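Local structure of adenosine deaminase 1 (Arthrobacter aurescens, 3RYS) at residues Asp78-Thr83 against Ala122-Thr127; Ile139-Arg144 against Gly169-Glu174; Asp258-His263 against Val297-Phe302; Leu310-Ile315 against Val327-Val332. The protein probably catalyses the zinc-dependent hydrolytic deamination of adenine to hypoxanthine, a step of purine salvage and nitrogen catabolism. All coordinates share one frame; numbering follows the deposited sequence.

How the contacts relate
The four contacts sample different layers of one TIM-barrel fold. Contact 2 is the innermost: it pairs two parallel strands by backbone hydrogen bonds and contributes D171 and S172 to the adenine pocket. Contacts 1 and 4 are buried helix-helix packings farther out, held mainly by van der Waals contact; contact 4 is wholly apolar, whereas contact 1 uses threonines and has a T80-G120 hydrogen bond beside it. Contact 1 joins helices 76-92 and 114-125, and its L125 packs on strand 135-143 of contact 2; contact 4 pairs the last two helices. Contact 3 lies at the surface, about 34 Å from contact 1 between centres, where a loop meets a helix end. Contacts 3 and 4 touch through F302 and L310.

Contact 1: residues Asp78-Thr83 against Ala122-Thr127; sequences DFTDMT and ANALAT
T83 packs on A124 and L125, and T80 on A124, in a contact made by van der Waals packing. T83 CB lies 3.5 Å from A124 CB, and the threonine methyl continues past it to meet L125 CD2, with T83 CG2 and L125 CD2 3.6 Å apart and the two side chains at roughly a right angle. One turn earlier, T80 adds its carbonyl oxygen, 3.8 Å from A124 CB, and its methyl, with T80 CG2 4.2 Å from A124 CB, so that the alanine rests on the backbone of helix 76-92 as well as on its side chains. The two helices belong to the outer layer of the TIM barrel, and L125 reaches inward from helix 114-125 to T136 and L138 of strand 135-143. With CG2 anti to the backbone N, T83 has OG1 (chi1 -50°) turned back along its own helix, where it binds F79 O at 2.7 Å from above the carbonyl plane, on the face opposite T83 N. A serine here could keep that bond but would probably leave a gap beside A124 and take from L125 CD2 its partner in 78-83. T80 OG1, near N123 CB, instead reaches across to hydrogen-bond G120 O on the opposing helix.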
loop_
_atom_site.group_PDB
_atom_site.type_symbol
_atom_site.label_atom_id
_atom_site.label_comp_id
_atom_site.label_asym_id
_atom_site.label_seq_id
_atom_site.Cartn_x
_atom_site.Cartn_y
_atom_site.Cartn_z
ATOM N N ASP A 78 -8.464 -6.002 -18.048
ATOM C CA ASP A 78 -8.766 -6.341 -16.660
ATOM C C ASP A 78 -7.939 -5.519 -15.670
ATOM O O ASP A 78 -8.470 -4.991 -14.692
ATOM C CB ASP A 78 -8.546 -7.836 -16.422
ATOM C CG ASP A 78 -9.516 -8.697 -17.209
ATOM O OD1 ASP A 78 -10.622 -8.207 -17.520
ATOM O OD2 ASP A 78 -9.174 -9.860 -17.512
ATOM N N PHE A 79 -6.640 -5.410 -15.932
ATOM C CA PHE A 79 -5.752 -4.653 -15.058
ATOM C C PHE A 79 -6.047 -3.157 -15.111
ATOM O O PHE A 79 -6.077 -2.485 -14.080
ATOM C CB PHE A 79 -4.286 -4.943 -15.396
ATOM C CG PHE A 79 -3.842 -6.322 -14.999
ATOM C CD1 PHE A 79 -3.430 -6.587 -13.696
ATOM C CD2 PHE A 79 -3.846 -7.359 -15.916
ATOM C CE1 PHE A 79 -3.028 -7.862 -13.320
ATOM C CE2 PHE A 79 -3.445 -8.636 -15.548
ATOM C CZ PHE A 79 -3.033 -8.886 -14.247
ATOM N N THR A 80 -6.275 -2.647 -16.318
ATOM C CA THR A 80 -6.634 -1.248 -16.511
ATOM C C THR A 80 -7.902 -0.891 -15.743
ATOM O O THR A 80 -7.922 0.066 -14.971
ATOM C CB THR A 80 -6.860 -0.935 -17.999
ATOM O OG1 THR A 80 -5.608 -0.992 -18.694
ATOM C CG2 THR A 80 -7.471 0.443 -18.168
ATOM N N ASP A 81 -8.958 -1.666 -15.970
ATOM C CA ASP A 81 -10.221 -1.482 -15.268
ATOM C C ASP A 81 -10.032 -1.424 -13.753
ATOM O O ASP A 81 -10.583 -0.550 -13.089
ATOM C CB ASP A 81 -11.200 -2.601 -15.627
ATOM C CG ASP A 81 -11.808 -2.423 -17.006
ATOM O OD1 ASP A 81 -11.634 -1.338 -17.597
ATOM O OD2 ASP A 81 -12.469 -3.364 -17.493
ATOM N N MET A 82 -9.252 -2.354 -13.211
ATOM C CA MET A 82 -9.053 -2.427 -11.767
ATOM C C MET A 82 -8.351 -1.189 -11.243
ATOM O O MET A 82 -8.702 -0.662 -10.182
ATOM C CB MET A 82 -8.240 -3.666 -11.393
ATOM C CG MET A 82 -7.651 -3.616 -9.995
ATOM S SD MET A 82 -6.623 -5.055 -9.642
ATOM C CE MET A 82 -5.314 -4.832 -10.837
ATOM N N THR A 83 -7.356 -0.731 -11.999
ATOM C CA THR A 83 -6.545 0.408 -11.603
ATOM C C THR A 83 -7.372 1.689 -11.641
ATOM O O THR A 83 -7.268 2.533 -10.750
ATOM C CB THR A 83 -5.317 0.557 -12.516
ATOM O OG1 THR A 83 -4.637 -0.700 -12.621
ATOM C CG2 THR A 83 -4.362 1.610 -11.965
ATOM N N ALA A 122 -0.069 0.290 -16.030
ATOM C CA ALA A 122 0.612 1.478 -16.532
ATOM C C ALA A 122 -0.298 2.337 -17.400
ATOM O O ALA A 122 -0.327 3.562 -17.264
ATOM C CB ALA A 122 1.863 1.084 -17.306
ATOM N N ASN A 123 -1.030 1.689 -18.299
ATOM C CA ASN A 123 -1.938 2.395 -19.194
ATOM C C ASN A 123 -2.976 3.195 -18.420
ATOM O O ASN A 123 -3.370 4.285 -18.838
ATOM C CB ASN A 123 -2.614 1.423 -20.165
ATOM C CG ASN A 123 -1.637 0.834 -21.181
ATOM O OD1 ASN A 123 -0.559 1.386 -21.416
ATOM N ND2 ASN A 123 -2.013 -0.291 -21.787
ATOM N N ALA A 124 -3.409 2.654 -17.287
ATOM C CA ALA A 124 -4.322 3.375 -16.412
ATOM C C ALA A 124 -3.601 4.510 -15.693
ATOM O O ALA A 124 -4.178 5.571 -15.465
ATOM C CB ALA A 124 -4.965 2.432 -15.415
ATOM N N LEU A 125 -2.335 4.288 -15.353
ATOM C CA LEU A 125 -1.560 5.263 -14.585
ATOM C C LEU A 125 -1.093 6.444 -15.422
ATOM O O LEU A 125 -1.072 7.582 -14.949
ATOM C CB LEU A 125 -0.339 4.598 -13.943
ATOM C CG LEU A 125 -0.613 3.464 -12.959
ATOM C CD1 LEU A 125 0.692 2.963 -12.387
ATOM C CD2 LEU A 125 -1.551 3.927 -11.853
ATOM N N ALA A 126 -0.707 6.161 -16.662
ATOM C CA ALA A 126 -0.171 7.176 -17.567
ATOM C C ALA A 126 -1.178 8.288 -17.841
ATOM O O ALA A 126 -0.852 9.305 -18.450
ATOM C CB ALA A 126 0.270 6.531 -18.876
ATOM N N THR A 127 -2.401 8.086 -17.372
ATOM C CA THR A 127 -3.500 8.983 -17.674
ATOM C C THR A 127 -4.196 9.402 -16.377
ATOM O O THR A 127 -5.275 9.996 -16.396
ATOM C CB THR A 127 -4.506 8.278 -18.612
ATOM O OG1 THR A 127 -5.274 9.249 -19.329
ATOM C CG2 THR A 127 -5.430 7.359 -17.817
#

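Contact 2: residues Ile139-Arg144 against Gly169-Glu174; sequences IAAFLR and GLDSAE. With ADE (adenine), chain D.
L143 and R144 back D171 and S172, two residues of the adenine pocket. S172 N donates to ADE N3 at 2.9 Å, with a bent N-H...N angle of 135°, while D171 CB sits 3.6 Å from the same nitrogen. The D171 side chain runs alongside L143, whose CD2 is 3.7 Å from D171 OD1; with CG between the backbone N and the carbonyl carbon (chi1 60°), the carboxylate also lies near the A141 methyl, and it touches the zinc ligand H21.

Behind this shell, backbone bonds fix the two strands: R144 N to D171 O at 2.9 Å, D171 N to F142 O at 3.1 Å, then F142 N to G169 O and G169 N to A140 O. These are the neighbouring parallel strands of a beta-alpha-beta unit in the TIM barrel, connected through helix 148-160, with the pocket at their C-terminal ends.

R144 forms the next layer. E174 CG lies over one face of its guanidinium, toward the rim and 3.5 Å from R144 NH1. A water at the guanidinium edge accepts from R144 NH1 at 3.0 Å and donates to S172 O, tying the arginine to the residue whose N-H meets adenine N3. R144 also binds N177 O and H199 O, and the E174 carboxylate accepts backbone N-H groups of G201, E203 and G204.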
loop_
_atom_site.group_PDB
_atom_site.type_symbol
_atom_site.label_atom_id
_atom_site.label_comp_id
_atom_site.label_asym_id
_atom_site.label_seq_id
_atom_site.Cartn_x
_atom_site.Cartn_y
_atom_site.Cartn_z
ATOM N N ILE A 139 5.045 0.669 -8.277
ATOM C CA ILE A 139 6.032 -0.081 -7.518
ATOM C C ILE A 139 5.802 -1.573 -7.672
ATOM O O ILE A 139 4.742 -2.085 -7.321
ATOM C CB ILE A 139 5.990 0.290 -6.030
ATOM C CG1 ILE A 139 6.587 1.679 -5.824
ATOM C CG2 ILE A 139 6.753 -0.731 -5.190
ATOM C CD1 ILE A 139 6.752 2.043 -4.371
ATOM N N ALA A 140 6.795 -2.269 -8.212
ATOM C CA ALA A 140 6.723 -3.719 -8.324
ATOM C C ALA A 140 7.116 -4.347 -6.994
ATOM O O ALA A 140 8.239 -4.159 -6.515
ATOM C CB ALA A 140 7.624 -4.214 -9.437
ATOM N N ALA A 141 6.177 -5.068 -6.387
ATOM C CA ALA A 141 6.431 -5.742 -5.118
ATOM C C ALA A 141 6.659 -7.237 -5.323
ATOM O O ALA A 141 6.023 -7.868 -6.169
ATOM C CB ALA A 141 5.293 -5.503 -4.145
ATOM N N PHE A 142 7.569 -7.796 -4.531
ATOM C CA PHE A 142 7.958 -9.192 -4.678
ATOM C C PHE A 142 7.449 -10.057 -3.528
ATOM O O PHE A 142 7.414 -9.623 -2.383
ATOM C CB PHE A 142 9.475 -9.289 -4.845
ATOM C CG PHE A 142 9.978 -8.644 -6.112
ATOM C CD1 PHE A 142 10.185 -9.399 -7.256
ATOM C CD2 PHE A 142 10.215 -7.279 -6.167
ATOM C CE1 PHE A 142 10.634 -8.808 -8.427
ATOM C CE2 PHE A 142 10.661 -6.683 -7.340
ATOM C CZ PHE A 142 10.868 -7.450 -8.468
ATOM N N LEU A 143 7.034 -11.278 -3.846
ATOM C CA LEU A 143 6.467 -12.182 -2.849
ATOM C C LEU A 143 7.563 -12.835 -2.018
ATOM O O LEU A 143 8.276 -13.716 -2.495
ATOM C CB LEU A 143 5.609 -13.248 -3.527
ATOM C CG LEU A 143 4.596 -12.680 -4.526
ATOM C CD1 LEU A 143 3.772 -13.791 -5.169
ATOM C CD2 LEU A 143 3.692 -11.655 -3.855
ATOM N N ARG A 144 7.682 -12.410 -0.768
ATOM C CA ARG A 144 8.787 -12.837 0.082
ATOM C C ARG A 144 8.779 -14.334 0.382
ATOM O O ARG A 144 9.789 -14.880 0.821
ATOM C CB ARG A 144 8.803 -12.035 1.385
ATOM C CG ARG A 144 7.596 -12.265 2.278
ATOM C CD ARG A 144 7.483 -11.165 3.310
ATOM N NE ARG A 144 8.778 -10.881 3.922
ATOM C CZ ARG A 144 9.062 -9.770 4.592
ATOM N NH1 ARG A 144 8.142 -8.826 4.736
ATOM N NH2 ARG A 144 10.269 -9.596 5.112
ATOM N N GLY A 169 9.273 -3.258 -4.091
ATOM C CA GLY A 169 8.669 -3.495 -2.795
ATOM C C GLY A 169 8.818 -4.936 -2.364
ATOM O O GLY A 169 9.341 -5.763 -3.103
ATOM N N LEU A 170 8.347 -5.239 -1.162
ATOM C CA LEU A 170 8.490 -6.572 -0.601
ATOM C C LEU A 170 7.298 -6.861 0.307
ATOM O O LEU A 170 7.125 -6.216 1.336
ATOM C CB LEU A 170 9.812 -6.660 0.174
ATOM C CG LEU A 170 10.488 -7.998 0.510
ATOM C CD1 LEU A 170 9.976 -8.556 1.824
ATOM C CD2 LEU A 170 10.345 -9.020 -0.616
ATOM N N ASP A 171 6.463 -7.819 -0.082
ATOM C CA ASP A 171 5.294 -8.160 0.719
ATOM C C ASP A 171 5.031 -9.667 0.781
ATOM O O ASP A 171 5.948 -10.468 0.597
ATOM C CB ASP A 171 4.052 -7.395 0.235
ATOM C CG ASP A 171 3.692 -7.702 -1.208
ATOM O OD1 ASP A 171 4.341 -8.574 -1.820
ATOM O OD2 ASP A 171 2.750 -7.070 -1.732
ATOM N N SER A 172 3.775 -10.032 1.038
ATOM C CA SER A 172 3.375 -11.417 1.285
ATOM C C SER A 172 3.783 -11.886 2.693
ATOM O O SER A 172 4.197 -11.072 3.525
ATOM C CB SER A 172 3.920 -12.354 0.206
ATOM O OG SER A 172 3.211 -13.579 0.213
ATOM N N ALA A 173 3.661 -13.188 2.953
ATOM C CA ALA A 173 3.856 -13.745 4.299
ATOM C C ALA A 173 5.193 -13.361 4.948
ATOM O O ALA A 173 6.251 -13.824 4.530
ATOM C CB ALA A 173 3.688 -15.260 4.273
ATOM N N GLU A 174 5.133 -12.532 5.987
ATOM C CA GLU A 174 6.347 -11.974 6.582
ATOM C C GLU A 174 7.115 -12.939 7.487
ATOM O O GLU A 174 8.310 -13.166 7.295
ATOM C CB GLU A 174 6.039 -10.687 7.349
ATOM C CG GLU A 174 7.290 -10.041 7.935
ATOM C CD GLU A 174 7.014 -8.714 8.618
ATOM O OE1 GLU A 174 5.829 -8.387 8.843
ATOM O OE2 GLU A 174 7.987 -7.998 8.934
HETATM N N9 ADE D . 0.148 -8.381 0.432
HETATM C C8 ADE D . -0.857 -7.475 0.222
HETATM N N7 ADE D . -1.109 -6.698 1.255
HETATM C C5 ADE D . -0.202 -7.132 2.212
HETATM C C6 ADE D . 0.048 -6.718 3.538
HETATM N N6 ADE D . -0.634 -5.734 4.136
HETATM N N1 ADE D . 1.024 -7.357 4.222
HETATM C C2 ADE D . 1.699 -8.343 3.614
HETATM N N3 ADE D . 1.558 -8.822 2.375
HETATM C C4 ADE D . 0.581 -8.168 1.722
HETATM O O HOH W 1 5.265 -8.624 3.889
#

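Contact 3: residues Asp258-His263 against Val297-Phe302; sequences DKLADH and VKVLEF
L300 lays the end of its side chain over the backbone of the short 3-10 turn 260-262, with L300 CD1 3.6 Å from L260 O and L300 CD2 3.8 Å from A261 O. The same CD1 also approaches H263 CB, at 4.2 Å. Both leucine methyls thus rest chiefly against carbonyl oxygens, and the interaction is one of van der Waals packing. V299 supplies the second half of the contact by dividing its two branches. CG1, anti to the backbone N (chi1 -179°), comes 3.9 Å from A261 CA and lies beside the A261 methyl, whereas the other side of the valine faces L260, whose CD2 is 4.0 Å from V299 CB. These two side chains meet at a slant.

The turn is held from within. D262 N bonds to K259 O at 2.8 Å, and K259 N returns a longer bond, 3.2 Å, to D262 OD2 on the anti side of the carboxylate. H263 ends the turn with its ring directed away from L300: ND1 caps L265 N, and NE2 is hydrogen-bonded to N251 ND2 of helix 248-253. This is surface packing of a loop on a peripheral helix of the TIM barrel. The loop leads into helix 265-270, while the end of helix 289-300 packs on that helix through L300 and F302, which touch P266, and on helix 304-317 through F302, which meets L310.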
loop_
_atom_site.group_PDB
_atom_site.type_symbol
_atom_site.label_atom_id
_atom_site.label_comp_id
_atom_site.label_asym_id
_atom_site.label_seq_id
_atom_site.Cartn_x
_atom_site.Cartn_y
_atom_site.Cartn_z
ATOM N N ASP A 258 -5.998 -5.643 18.176
ATOM C CA ASP A 258 -7.291 -6.187 18.576
ATOM C C ASP A 258 -8.439 -5.308 18.097
ATOM O O ASP A 258 -9.259 -5.731 17.284
ATOM C CB ASP A 258 -7.355 -6.367 20.092
ATOM C CG ASP A 258 -8.644 -7.020 20.546
ATOM O OD1 ASP A 258 -8.945 -6.964 21.758
ATOM O OD2 ASP A 258 -9.358 -7.585 19.689
ATOM N N LYS A 259 -8.495 -4.087 18.616
ATOM C CA LYS A 259 -9.492 -3.112 18.194
ATOM C C LYS A 259 -8.799 -1.838 17.737
ATOM O O LYS A 259 -7.671 -1.552 18.139
ATOM C CB LYS A 259 -10.457 -2.797 19.336
ATOM C CG LYS A 259 -11.364 -3.957 19.719
ATOM C CD LYS A 259 -11.827 -3.847 21.164
ATOM C CE LYS A 259 -12.666 -2.600 21.396
ATOM N NZ LYS A 259 -12.895 -2.363 22.852
ATOM N N LEU A 260 -9.471 -1.070 16.890
ATOM C CA LEU A 260 -8.909 0.190 16.440
ATOM C C LEU A 260 -8.571 1.078 17.639
ATOM O O LEU A 260 -7.630 1.868 17.590
ATOM C CB LEU A 260 -9.873 0.908 15.496
ATOM C CG LEU A 260 -9.306 2.199 14.910
ATOM C CD1 LEU A 260 -8.002 1.908 14.185
ATOM C CD2 LEU A 260 -10.307 2.870 13.982
ATOM N N ALA A 261 -9.332 0.938 18.719
ATOM C CA ALA A 261 -9.109 1.752 19.909
ATOM C C ALA A 261 -7.759 1.431 20.543
ATOM O O ALA A 261 -7.248 2.190 21.369
ATOM C CB ALA A 261 -10.237 1.556 20.911
ATOM N N ASP A 262 -7.177 0.311 20.134
ATOM C CA ASP A 262 -5.912 -0.144 20.695
ATOM C C ASP A 262 -4.722 0.166 19.791
ATOM O O ASP A 262 -3.602 -0.251 20.079
ATOM C CB ASP A 262 -5.971 -1.652 20.964
ATOM C CG ASP A 262 -7.108 -2.033 21.896
ATOM O OD1 ASP A 262 -7.253 -1.380 22.955
ATOM O OD2 ASP A 262 -7.854 -2.983 21.569
ATOM N N HIS A 263 -4.952 0.892 18.701
ATOM C CA HIS A 263 -3.889 1.112 17.722
ATOM C C HIS A 263 -2.827 2.108 18.192
ATOM O O HIS A 263 -3.157 3.152 18.753
ATOM C CB HIS A 263 -4.460 1.546 16.378
ATOM C CG HIS A 263 -3.551 1.258 15.227
ATOM N ND1 HIS A 263 -2.442 2.027 14.942
ATOM C CD2 HIS A 263 -3.574 0.273 14.298
ATOM C CE1 HIS A 263 -1.827 1.531 13.885
ATOM N NE2 HIS A 263 -2.493 0.467 13.474
ATOM N N VAL A 297 -10.517 9.568 13.564
ATOM C CA VAL A 297 -11.199 10.691 14.182
ATOM C C VAL A 297 -12.279 10.176 15.112
ATOM O O VAL A 297 -12.329 10.530 16.287
ATOM C CB VAL A 297 -11.877 11.584 13.129
ATOM C CG1 VAL A 297 -12.711 12.665 13.810
ATOM C CG2 VAL A 297 -10.839 12.192 12.185
ATOM N N LYS A 298 -13.144 9.330 14.566
ATOM C CA LYS A 298 -14.294 8.814 15.296
ATOM C C LYS A 298 -13.882 8.020 16.538
ATOM O O LYS A 298 -14.454 8.210 17.614
ATOM C CB LYS A 298 -15.178 7.980 14.355
ATOM C CG LYS A 298 -16.178 7.040 15.026
ATOM C CD LYS A 298 -16.963 6.255 13.964
ATOM C CE LYS A 298 -17.525 4.931 14.494
ATOM N NZ LYS A 298 -18.639 5.115 15.470
ATOM N N VAL A 299 -12.876 7.158 16.396
ATOM C CA VAL A 299 -12.498 6.243 17.472
ATOM C C VAL A 299 -11.316 6.727 18.325
ATOM O O VAL A 299 -11.315 6.552 19.545
ATOM C CB VAL A 299 -12.189 4.825 16.929
ATOM C CG1 VAL A 299 -11.820 3.883 18.067
ATOM C CG2 VAL A 299 -13.374 4.279 16.145
ATOM N N LEU A 300 -10.314 7.328 17.691
ATOM C CA LEU A 300 -9.107 7.738 18.406
ATOM C C LEU A 300 -9.017 9.251 18.607
ATOM O O LEU A 300 -7.998 9.763 19.079
ATOM C CB LEU A 300 -7.856 7.212 17.700
ATOM C CG LEU A 300 -7.606 5.708 17.847
ATOM C CD1 LEU A 300 -6.485 5.231 16.936
ATOM C CD2 LEU A 300 -7.302 5.369 19.297
ATOM N N GLU A 301 -10.088 9.953 18.239
ATOM C CA GLU A 301 -10.233 11.386 18.497
ATOM C C GLU A 301 -9.125 12.251 17.902
ATOM O O GLU A 301 -8.712 13.243 18.500
ATOM C CB GLU A 301 -10.347 11.652 19.995
ATOM C CG GLU A 301 -11.089 10.567 20.754
ATOM C CD GLU A 301 -11.540 11.037 22.115
ATOM O OE1 GLU A 301 -12.119 12.140 22.182
ATOM O OE2 GLU A 301 -11.319 10.317 23.113
ATOM N N PHE A 302 -8.655 11.873 16.722
ATOM C CA PHE A 302 -7.686 12.675 15.998
ATOM C C PHE A 302 -8.260 14.041 15.646
ATOM O O PHE A 302 -9.369 14.141 15.120
ATOM C CB PHE A 302 -7.246 11.948 14.730
ATOM C CG PHE A 302 -6.158 10.952 14.963
ATOM C CD1 PHE A 302 -6.360 9.873 15.804
ATOM C CD2 PHE A 302 -4.925 11.101 14.358
ATOM C CE1 PHE A 302 -5.352 8.957 16.030
ATOM C CE2 PHE A 302 -3.915 10.189 14.582
ATOM C CZ PHE A 302 -4.129 9.116 15.416
#

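Contact 4: residues Leu310-Ile315 against Val327-Val332; sequences LAANSI and VLLDEV
I315 and L329 lie alongside each other, pointing opposite ways, at the centre of this contact, with I315 CB and L329 CD1 3.5 Å apart. I315 has the most surface covered here, and its branches divide the work. CG1 is anti to the carbonyl carbon (chi1 -60°) and extends CD1 across to helix 322-339, where it lies 3.5 Å from L328 CB and 3.7 Å from V332 CG1; CG2 stays beside L329 CD1. That leucine methyl also covers A312, 3.9 Å from A312 CB, so it fills the space between two residues one turn apart. The segments 310-315 and 327-332 run antiparallel (178°), their axes 9.6 Å apart, as part of a helical hairpin near the C-terminal end of the TIM-barrel chain. An alanine in place of I315 would probably open a gap between the helices and leave L328 and V332 without their main partner in 310-315. V332, the third large contributor, adds a more distant touch from CG2 to A311 CB at 4.3 Å. On the barrel side, S314 OG bonds to A311 O, 2.7 Å away, and is hydrogen-bonded to A16 N of strand 15-17, while L328 rests on R96 and H97 of strand 95-102.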
loop_
_atom_site.group_PDB
_atom_site.type_symbol
_atom_site.label_atom_id
_atom_site.label_comp_id
_atom_site.label_asym_id
_atom_site.label_seq_id
_atom_site.Cartn_x
_atom_site.Cartn_y
_atom_site.Cartn_z
ATOM N N LEU A 310 -0.485 14.124 9.661
ATOM C CA LEU A 310 -0.445 12.826 8.987
ATOM C C LEU A 310 -0.424 12.989 7.471
ATOM O O LEU A 310 0.341 12.320 6.772
ATOM C CB LEU A 310 -1.651 11.980 9.395
ATOM C CG LEU A 310 -1.678 11.531 10.854
ATOM C CD1 LEU A 310 -2.992 10.845 11.180
ATOM C CD2 LEU A 310 -0.499 10.617 11.154
ATOM N N ALA A 311 -1.278 13.880 6.976
ATOM C CA ALA A 311 -1.351 14.194 5.555
ATOM C C ALA A 311 -0.015 14.704 5.023
ATOM O O ALA A 311 0.487 14.215 4.006
ATOM C CB ALA A 311 -2.443 15.225 5.301
ATOM N N ALA A 312 0.556 15.692 5.708
ATOM C CA ALA A 312 1.797 16.309 5.253
ATOM C C ALA A 312 2.968 15.330 5.311
ATOM O O ALA A 312 3.864 15.375 4.469
ATOM C CB ALA A 312 2.098 17.576 6.049
ATOM N N ASN A 313 2.961 14.447 6.306
ATOM C CA ASN A 313 3.939 13.372 6.352
ATOM C C ASN A 313 3.894 12.572 5.056
ATOM O O ASN A 313 4.911 12.386 4.391
ATOM C CB ASN A 313 3.672 12.439 7.535
ATOM C CG ASN A 313 4.110 13.031 8.859
ATOM O OD1 ASN A 313 3.918 12.424 9.915
ATOM N ND2 ASN A 313 4.704 14.217 8.813
ATOM N N SER A 314 2.701 12.107 4.698
ATOM C CA SER A 314 2.530 11.278 3.515
ATOM C C SER A 314 3.064 11.969 2.260
ATOM O O SER A 314 3.522 11.308 1.324
ATOM C CB SER A 314 1.059 10.913 3.322
ATOM O OG SER A 314 0.383 11.928 2.602
ATOM N N ILE A 315 3.005 13.297 2.242
ATOM C CA ILE A 315 3.486 14.044 1.088
ATOM C C ILE A 315 5.002 14.181 1.131
ATOM O O ILE A 315 5.678 13.954 0.127
ATOM C CB ILE A 315 2.829 15.435 0.980
ATOM C CG1 ILE A 315 1.312 15.292 0.846
ATOM C CG2 ILE A 315 3.397 16.197 -0.205
ATOM C CD1 ILE A 315 0.568 16.602 0.839
ATOM N N VAL A 327 2.908 22.015 -3.893
ATOM C CA VAL A 327 1.520 22.376 -4.158
ATOM C C VAL A 327 0.548 21.546 -3.316
ATOM O O VAL A 327 -0.478 22.051 -2.861
ATOM C CB VAL A 327 1.156 22.277 -5.664
ATOM C CG1 VAL A 327 2.124 23.101 -6.502
ATOM C CG2 VAL A 327 1.138 20.829 -6.123
ATOM N N LEU A 328 0.882 20.278 -3.098
ATOM C CA LEU A 328 0.064 19.408 -2.256
ATOM C C LEU A 328 0.173 19.812 -0.788
ATOM O O LEU A 328 -0.823 19.837 -0.067
ATOM C CB LEU A 328 0.460 17.941 -2.442
ATOM C CG LEU A 328 -0.267 17.151 -3.533
ATOM C CD1 LEU A 328 -0.561 18.005 -4.756
ATOM C CD2 LEU A 328 0.529 15.908 -3.914
ATOM N N LEU A 329 1.386 20.126 -0.348
ATOM C CA LEU A 329 1.592 20.638 1.001
ATOM C C LEU A 329 0.763 21.895 1.250
ATOM O O LEU A 329 0.180 22.061 2.322
ATOM C CB LEU A 329 3.075 20.920 1.249
ATOM C CG LEU A 329 3.824 19.953 2.174
ATOM C CD1 LEU A 329 3.059 18.657 2.392
ATOM C CD2 LEU A 329 5.229 19.684 1.646
ATOM N N ASP A 330 0.705 22.775 0.256
ATOM C CA ASP A 330 -0.065 24.008 0.383
ATOM C C ASP A 330 -1.557 23.715 0.471
ATOM O O ASP A 330 -2.322 24.495 1.035
ATOM C CB ASP A 330 0.227 24.957 -0.782
ATOM C CG ASP A 330 1.524 25.725 -0.595
ATOM O OD1 ASP A 330 2.003 25.818 0.557
ATOM O OD2 ASP A 330 2.064 26.239 -1.600
ATOM N N GLU A 331 -1.941 22.628 -0.119
ATOM C CA GLU A 331 -3.256 22.136 -0.096
ATOM C C GLU A 331 -3.664 21.657 1.256
ATOM O O GLU A 331 -4.777 21.821 1.596
ATOM C CB GLU A 331 -3.369 21.044 -1.119
ATOM C CG GLU A 331 -4.116 21.441 -2.303
ATOM C CD GLU A 331 -4.042 20.471 -3.416
ATOM O OE1 GLU A 331 -3.625 20.838 -4.494
ATOM O OE2 GLU A 331 -4.445 19.358 -3.239
ATOM N N VAL A 332 -2.762 21.076 2.020
ATOM C CA VAL A 332 -3.122 20.629 3.325
ATOM C C VAL A 332 -3.217 21.749 4.303
ATOM O O VAL A 332 -4.076 21.729 5.155
ATOM C CB VAL A 332 -2.334 19.388 3.850
ATOM C CG1 VAL A 332 -1.267 19.015 3.045
ATOM C CG2 VAL A 332 -1.945 19.512 5.232
#